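Local coordinates for protein alpha-rhamnosidase (Dictyoglomus thermophilum, PDB 6I60) that probably hydrolyses terminal, non-reducing alpha-L-rhamnose residues from alpha-L-rhamnosides, including those of flavonoids, at residues A[502-507]-A[549-554]; A[218-223]-A[490-495]. All coordinates share one frame; numbering follows the deposited sequence.

Contact 1 of 2, residues A[502-507]-A[549-554]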
loop_
_atom_site.group_PDB
_atom_site.type_symbol
_atom_site.label_atom_id
_atom_site.label_comp_id
_atom_site.label_asym_id
_atom_site.label_seq_id
_atom_site.Cartn_x
_atom_site.Cartn_y
_atom_site.Cartn_z
ATOM N N GLU A 502 -12.863 -10.713 -7.534
ATOM C CA GLU A 502 -12.663 -10.522 -6.105
ATOM C C GLU A 502 -12.013 -9.169 -5.845
ATOM O O GLU A 502 -12.708 -8.153 -5.738
ATOM C CB GLU A 502 -11.810 -11.651 -5.523
ATOM C CG GLU A 502 -11.873 -11.762 -4.008
ATOM C CD GLU A 502 -11.456 -13.129 -3.502
ATOM O OE1 GLU A 502 -11.542 -13.363 -2.278
ATOM O OE2 GLU A 502 -11.042 -13.971 -4.328
ATOM N N ARG A 503 -10.682 -9.150 -5.750
ATOM C CA ARG A 503 -9.916 -7.926 -5.514
ATOM C C ARG A 503 -10.346 -7.228 -4.227
ATOM O O ARG A 503 -10.261 -6.003 -4.113
ATOM C CB ARG A 503 -10.017 -6.968 -6.706
ATOM C CG ARG A 503 -9.855 -7.646 -8.059
ATOM C CD ARG A 503 -10.266 -6.727 -9.194
ATOM N NE ARG A 503 -10.566 -7.468 -10.417
ATOM C CZ ARG A 503 -10.457 -6.964 -11.642
ATOM N NH1 ARG A 503 -10.052 -5.713 -11.814
ATOM N NH2 ARG A 503 -10.754 -7.711 -12.697
ATOM N N MET A 504 -10.805 -8.003 -3.250
ATOM C CA MET A 504 -11.265 -7.450 -1.987
ATOM C C MET A 504 -10.083 -7.130 -1.077
ATOM O O MET A 504 -8.954 -7.578 -1.293
ATOM C CB MET A 504 -12.217 -8.424 -1.289
ATOM C CG MET A 504 -13.576 -8.549 -1.956
ATOM S SD MET A 504 -14.268 -6.944 -2.394
ATOM C CE MET A 504 -15.754 -7.440 -3.261
ATOM N N GLY A 505 -10.358 -6.337 -0.047
ATOM C CA GLY A 505 -9.332 -5.969 0.907
ATOM C C GLY A 505 -9.214 -6.954 2.051
ATOM O O GLY A 505 -9.517 -6.618 3.200
ATOM N N TRP A 506 -8.776 -8.175 1.746
ATOM C CA TRP A 506 -8.636 -9.200 2.770
ATOM C C TRP A 506 -7.593 -8.784 3.802
ATOM O O TRP A 506 -6.470 -8.409 3.455
ATOM C CB TRP A 506 -8.256 -10.534 2.130
ATOM C CG TRP A 506 -9.401 -11.209 1.436
ATOM C CD1 TRP A 506 -9.771 -11.064 0.131
ATOM C CD2 TRP A 506 -10.327 -12.136 2.014
ATOM N NE1 TRP A 506 -10.870 -11.843 -0.141
ATOM C CE2 TRP A 506 -11.230 -12.512 0.998
ATOM C CE3 TRP A 506 -10.482 -12.684 3.291
ATOM C CZ2 TRP A 506 -12.272 -13.409 1.221
ATOM C CZ3 TRP A 506 -11.514 -13.575 3.509
ATOM C CH2 TRP A 506 -12.397 -13.928 2.480
ATOM N N MET A 507 -7.975 -8.862 5.078
ATOM C CA MET A 507 -7.131 -8.342 6.149
ATOM C C MET A 507 -5.883 -9.190 6.363
ATOM O O MET A 507 -4.830 -8.654 6.728
ATOM C CB MET A 507 -7.937 -8.254 7.442
ATOM C CG MET A 507 -8.938 -7.117 7.464
ATOM S SD MET A 507 -8.210 -5.597 8.096
ATOM C CE MET A 507 -8.433 -5.835 9.861
ATOM N N PRO A 549 -12.600 -2.528 2.780
ATOM C CA PRO A 549 -13.981 -2.270 3.211
ATOM C C PRO A 549 -14.893 -3.488 3.072
ATOM O O PRO A 549 -14.663 -4.326 2.199
ATOM C CB PRO A 549 -14.438 -1.146 2.272
ATOM C CG PRO A 549 -13.183 -0.534 1.761
ATOM C CD PRO A 549 -12.215 -1.663 1.654
ATOM N N PRO A 550 -15.916 -3.583 3.923
ATOM C CA PRO A 550 -16.750 -4.796 3.976
ATOM C C PRO A 550 -17.809 -4.843 2.879
ATOM O O PRO A 550 -19.013 -4.909 3.140
ATOM C CB PRO A 550 -17.362 -4.707 5.379
ATOM C CG PRO A 550 -17.485 -3.244 5.628
ATOM C CD PRO A 550 -16.327 -2.582 4.924
ATOM N N TYR A 551 -17.358 -4.806 1.622
ATOM C CA TYR A 551 -18.267 -5.091 0.517
ATOM C C TYR A 551 -18.820 -6.506 0.635
ATOM O O TYR A 551 -19.991 -6.755 0.326
ATOM C CB TYR A 551 -17.554 -4.893 -0.820
ATOM C CG TYR A 551 -16.894 -3.539 -0.964
ATOM C CD1 TYR A 551 -17.656 -2.380 -1.050
ATOM C CD2 TYR A 551 -15.511 -3.419 -1.010
ATOM C CE1 TYR A 551 -17.057 -1.140 -1.180
ATOM C CE2 TYR A 551 -14.902 -2.182 -1.137
ATOM C CZ TYR A 551 -15.681 -1.048 -1.224
ATOM O OH TYR A 551 -15.082 0.184 -1.353
ATOM N N TRP A 552 -17.986 -7.442 1.080
ATOM C CA TRP A 552 -18.425 -8.755 1.528
ATOM C C TRP A 552 -18.417 -8.754 3.052
ATOM O O TRP A 552 -17.361 -8.573 3.669
ATOM C CB TRP A 552 -17.512 -9.857 0.993
ATOM C CG TRP A 552 -17.551 -10.050 -0.493
ATOM C CD1 TRP A 552 -18.420 -9.479 -1.375
ATOM C CD2 TRP A 552 -16.677 -10.878 -1.268
ATOM N NE1 TRP A 552 -18.140 -9.901 -2.655
ATOM C CE2 TRP A 552 -17.074 -10.760 -2.615
ATOM C CE3 TRP A 552 -15.596 -11.708 -0.953
ATOM C CZ2 TRP A 552 -16.429 -11.441 -3.645
ATOM C CZ3 TRP A 552 -14.959 -12.384 -1.977
ATOM C CH2 TRP A 552 -15.376 -12.246 -3.307
ATOM N N SER A 553 -19.585 -8.941 3.659
ATOM C CA SER A 553 -19.691 -8.915 5.114
ATOM C C SER A 553 -19.293 -10.278 5.667
ATOM O O SER A 553 -20.047 -11.249 5.550
ATOM C CB SER A 553 -21.106 -8.538 5.543
ATOM O OG SER A 553 -21.231 -7.137 5.708
ATOM N N ILE A 554 -18.109 -10.355 6.266
ATOM C CA ILE A 554 -17.631 -11.575 6.915
ATOM C C ILE A 554 -17.286 -11.196 8.352
ATOM O O ILE A 554 -16.166 -10.780 8.663
ATOM C CB ILE A 554 -16.441 -12.203 6.188
ATOM C CG1 ILE A 554 -16.897 -12.803 4.859
ATOM C CG2 ILE A 554 -15.818 -13.309 7.027
ATOM C CD1 ILE A 554 -16.501 -11.994 3.655
#
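Met504 and Tyr551 mark the nearest backbone approach of two irregular loops, with CA atoms 7.8 Å apart. Each loop holds an inverse gamma turn, one centred on Gly505 and one on Pro550. A cis peptide bond precedes Pro549. Trp506 occupies the N-cap position of helix 507-512.

Met504 CE lies over one face of the Trp552 indole, 3.7 Å from the centroid of its five-membered ring and 20° off the normal, a CH-pi contact. SD lies above the same face at a greater distance, a Met-aromatic contact. With chi2 bent (-45°), Met504 CG and CE both rest on the indole, and SD stands off between them. Met504 CG is 3.9 Å from Trp552 CE3. Met504 CE also packs on Tyr551 CB at 4.0 Å, and SD meets the Tyr551 ring obliquely.

The six-membered end of the same indole meets Glu502, whose CG is 3.6 Å from Trp552 CH2. Trp506 comes to the rim of Trp552, where Trp506 CZ2 is 4.3 Å from Trp552 CZ3. Within its own loop, Trp506 NE1 donates to Glu502 OE1 at 2.7 Å. The bond is bent (132°) and reaches the anti side of the carboxylate, out of its plane. Glu502 OE2 makes a salt bridge with Arg500. Phe167 meets the Trp552 ring edge-to-face.

The two loops belong to the six-hairpin glycosidase domain. A triethylene glycol, probably from the crystallisation liquor, lies beside Trp506 and may mark a pocket. The loops adhere through aromatic and thioether packing, while the Trp506 bond and the Arg500 salt bridge hold the carboxylate beside the Trp552 ring.

Contact 2 of 2, residues A[218-223]-A[490-495]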
loop_
_atom_site.group_PDB
_atom_site.type_symbol
_atom_site.label_atom_id
_atom_site.label_comp_id
_atom_site.label_asym_id
_atom_site.label_seq_id
_atom_site.Cartn_x
_atom_site.Cartn_y
_atom_site.Cartn_z
ATOM N N PRO A 218 -12.875 8.328 -6.871
ATOM C CA PRO A 218 -12.044 8.332 -5.664
ATOM C C PRO A 218 -11.661 6.934 -5.190
ATOM O O PRO A 218 -11.914 5.950 -5.886
ATOM C CB PRO A 218 -12.942 9.018 -4.638
ATOM C CG PRO A 218 -14.321 8.622 -5.047
ATOM C CD PRO A 218 -14.306 8.485 -6.551
ATOM N N GLY A 219 -11.058 6.859 -4.001
ATOM C CA GLY A 219 -10.662 5.582 -3.453
ATOM C C GLY A 219 -11.837 4.771 -2.934
ATOM O O GLY A 219 -12.896 5.294 -2.588
ATOM N N GLN A 220 -11.629 3.460 -2.880
ATOM C CA GLN A 220 -12.664 2.540 -2.426
ATOM C C GLN A 220 -12.766 2.592 -0.906
ATOM O O GLN A 220 -11.794 2.298 -0.201
ATOM C CB GLN A 220 -12.356 1.122 -2.899
ATOM C CG GLN A 220 -12.031 1.022 -4.377
ATOM C CD GLN A 220 -11.796 -0.406 -4.822
ATOM O OE1 GLN A 220 -11.982 -1.349 -4.049
ATOM N NE2 GLN A 220 -11.386 -0.576 -6.073
ATOM N N THR A 221 -13.939 2.970 -0.405
ATOM C CA THR A 221 -14.229 2.957 1.020
ATOM C C THR A 221 -15.660 2.483 1.216
ATOM O O THR A 221 -16.409 2.285 0.256
ATOM C CB THR A 221 -14.051 4.341 1.661
ATOM O OG1 THR A 221 -14.654 5.338 0.827
ATOM C CG2 THR A 221 -12.578 4.662 1.852
ATOM N N ASP A 222 -16.038 2.296 2.476
ATOM C CA ASP A 222 -17.435 2.038 2.815
ATOM C C ASP A 222 -18.210 3.334 2.611
ATOM O O ASP A 222 -18.244 4.197 3.492
ATOM C CB ASP A 222 -17.558 1.531 4.247
ATOM C CG ASP A 222 -18.978 1.134 4.604
ATOM O OD1 ASP A 222 -19.893 1.404 3.797
ATOM O OD2 ASP A 222 -19.178 0.552 5.692
ATOM N N TYR A 223 -18.830 3.478 1.436
ATOM C CA TYR A 223 -19.475 4.738 1.078
ATOM C C TYR A 223 -20.630 5.086 2.007
ATOM O O TYR A 223 -21.031 6.253 2.067
ATOM C CB TYR A 223 -19.961 4.684 -0.373
ATOM C CG TYR A 223 -18.874 4.350 -1.374
ATOM C CD1 TYR A 223 -17.876 5.268 -1.679
ATOM C CD2 TYR A 223 -18.843 3.114 -2.008
ATOM C CE1 TYR A 223 -16.878 4.964 -2.591
ATOM C CE2 TYR A 223 -17.849 2.801 -2.921
ATOM C CZ TYR A 223 -16.870 3.730 -3.208
ATOM O OH TYR A 223 -15.881 3.421 -4.115
ATOM N N LEU A 490 -2.375 -2.855 -5.029
ATOM C CA LEU A 490 -2.522 -1.570 -4.345
ATOM C C LEU A 490 -3.463 -0.714 -5.187
ATOM O O LEU A 490 -3.024 0.009 -6.085
ATOM C CB LEU A 490 -1.167 -0.896 -4.138
ATOM C CG LEU A 490 -0.245 -1.504 -3.077
ATOM C CD1 LEU A 490 1.044 -0.704 -2.958
ATOM C CD2 LEU A 490 -0.943 -1.599 -1.728
ATOM N N MET A 491 -4.757 -0.802 -4.900
ATOM C CA MET A 491 -5.788 -0.033 -5.597
ATOM C C MET A 491 -6.591 0.749 -4.561
ATOM O O MET A 491 -7.777 0.478 -4.353
ATOM C CB MET A 491 -6.689 -0.957 -6.427
ATOM C CG MET A 491 -5.960 -1.713 -7.518
ATOM S SD MET A 491 -5.281 -0.600 -8.759
ATOM C CE MET A 491 -6.703 0.431 -9.085
ATOM N N SER A 492 -5.928 1.703 -3.900
ATOM C CA SER A 492 -6.483 2.475 -2.788
ATOM C C SER A 492 -6.734 1.590 -1.569
ATOM O O SER A 492 -6.868 2.091 -0.449
ATOM C CB SER A 492 -7.769 3.201 -3.205
ATOM O OG SER A 492 -8.892 2.341 -3.131
ATOM N N ILE A 493 -6.799 0.277 -1.782
ATOM C CA ILE A 493 -6.874 -0.696 -0.691
ATOM C C ILE A 493 -5.973 -1.872 -1.016
ATOM O O ILE A 493 -5.798 -2.250 -2.182
ATOM C CB ILE A 493 -8.316 -1.200 -0.460
ATOM C CG1 ILE A 493 -8.919 -1.720 -1.768
ATOM C CG2 ILE A 493 -9.183 -0.102 0.144
ATOM C CD1 ILE A 493 -10.139 -2.594 -1.576
ATOM N N PRO A 494 -5.365 -2.466 0.011
ATOM C CA PRO A 494 -4.545 -3.668 -0.212
ATOM C C PRO A 494 -5.428 -4.855 -0.568
ATOM O O PRO A 494 -6.238 -5.308 0.244
ATOM C CB PRO A 494 -3.832 -3.869 1.130
ATOM C CG PRO A 494 -4.701 -3.182 2.130
ATOM C CD PRO A 494 -5.338 -2.025 1.417
ATOM N N THR A 495 -5.268 -5.360 -1.787
ATOM C CA THR A 495 -6.095 -6.445 -2.295
ATOM C C THR A 495 -5.335 -7.770 -2.290
ATOM O O THR A 495 -4.109 -7.818 -2.167
ATOM C CB THR A 495 -6.592 -6.132 -3.710
ATOM O OG1 THR A 495 -5.497 -6.195 -4.635
ATOM C CG2 THR A 495 -7.212 -4.746 -3.758
#
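Gln220 and Ser492 carry the one hydrogen bond between these loops. The backbone N of Gln220 donates to Ser492 OG at 3.0 Å, and the bond is fairly straight (163°). The backbones come close here, with the CA atoms of Gly219 and Ser492 5.2 Å apart. The chi1 of Ser492 (83°) sets OG between its own N and carbonyl carbon, facing Gln220. Thr460 OG1 accepts from the Ser492 backbone N. Lys529 NZ, from helix 524-535, bonds to the carbonyl oxygens of both Gln220 and Ser492, so Lys529 bridges the two loops.

The van der Waals contacts are few. Gln220 CG lies 3.6 Å from Ser492 OG. Beyond CG the glutamine chain runs extended and crosses Ile493 at about a right angle, bringing its amide OE1 beside CD1. The other branch of Ile493, CG2, packs on Gln220 O at 3.6 Å. Gly219 CA rests 3.8 Å from Ser492 CB.

Replacing Gln220 with an alanine would probably leave Ile493 CD1 without its amide neighbour and Ser492 OG without the CG that packs on it, although the backbone bond to Ser492 could remain.

The contact joins the rhamnosidase N-terminal domain to the six-hairpin glycosidase domain. Backbone polar groups at this buried boundary are thus satisfied by the hydroxyls of a serine and a threonine and by a lysine ammonium.

Overall arrangement
From the N terminus, the chain first reaches 218-223, in the loop between strands 209-210 and 226-233. Some 266 residues, rich in strand, follow before 490-495 closes contact 2 after helix 473-488. The chain then enters 502-507 in that same loop, and contact 1 closes at 549-554 after 41 mostly helical residues. The two contacts are in series and neither nest nor cross. Their centres are 10 Å apart. Tyr551 OH probably hydrogen-bonds to Thr221 O, and Arg503 O packs on Thr495 CG2. Contact 2 ties the N-terminal domain to the glycosidase domain, whereas contact 1 joins two loops within the latter.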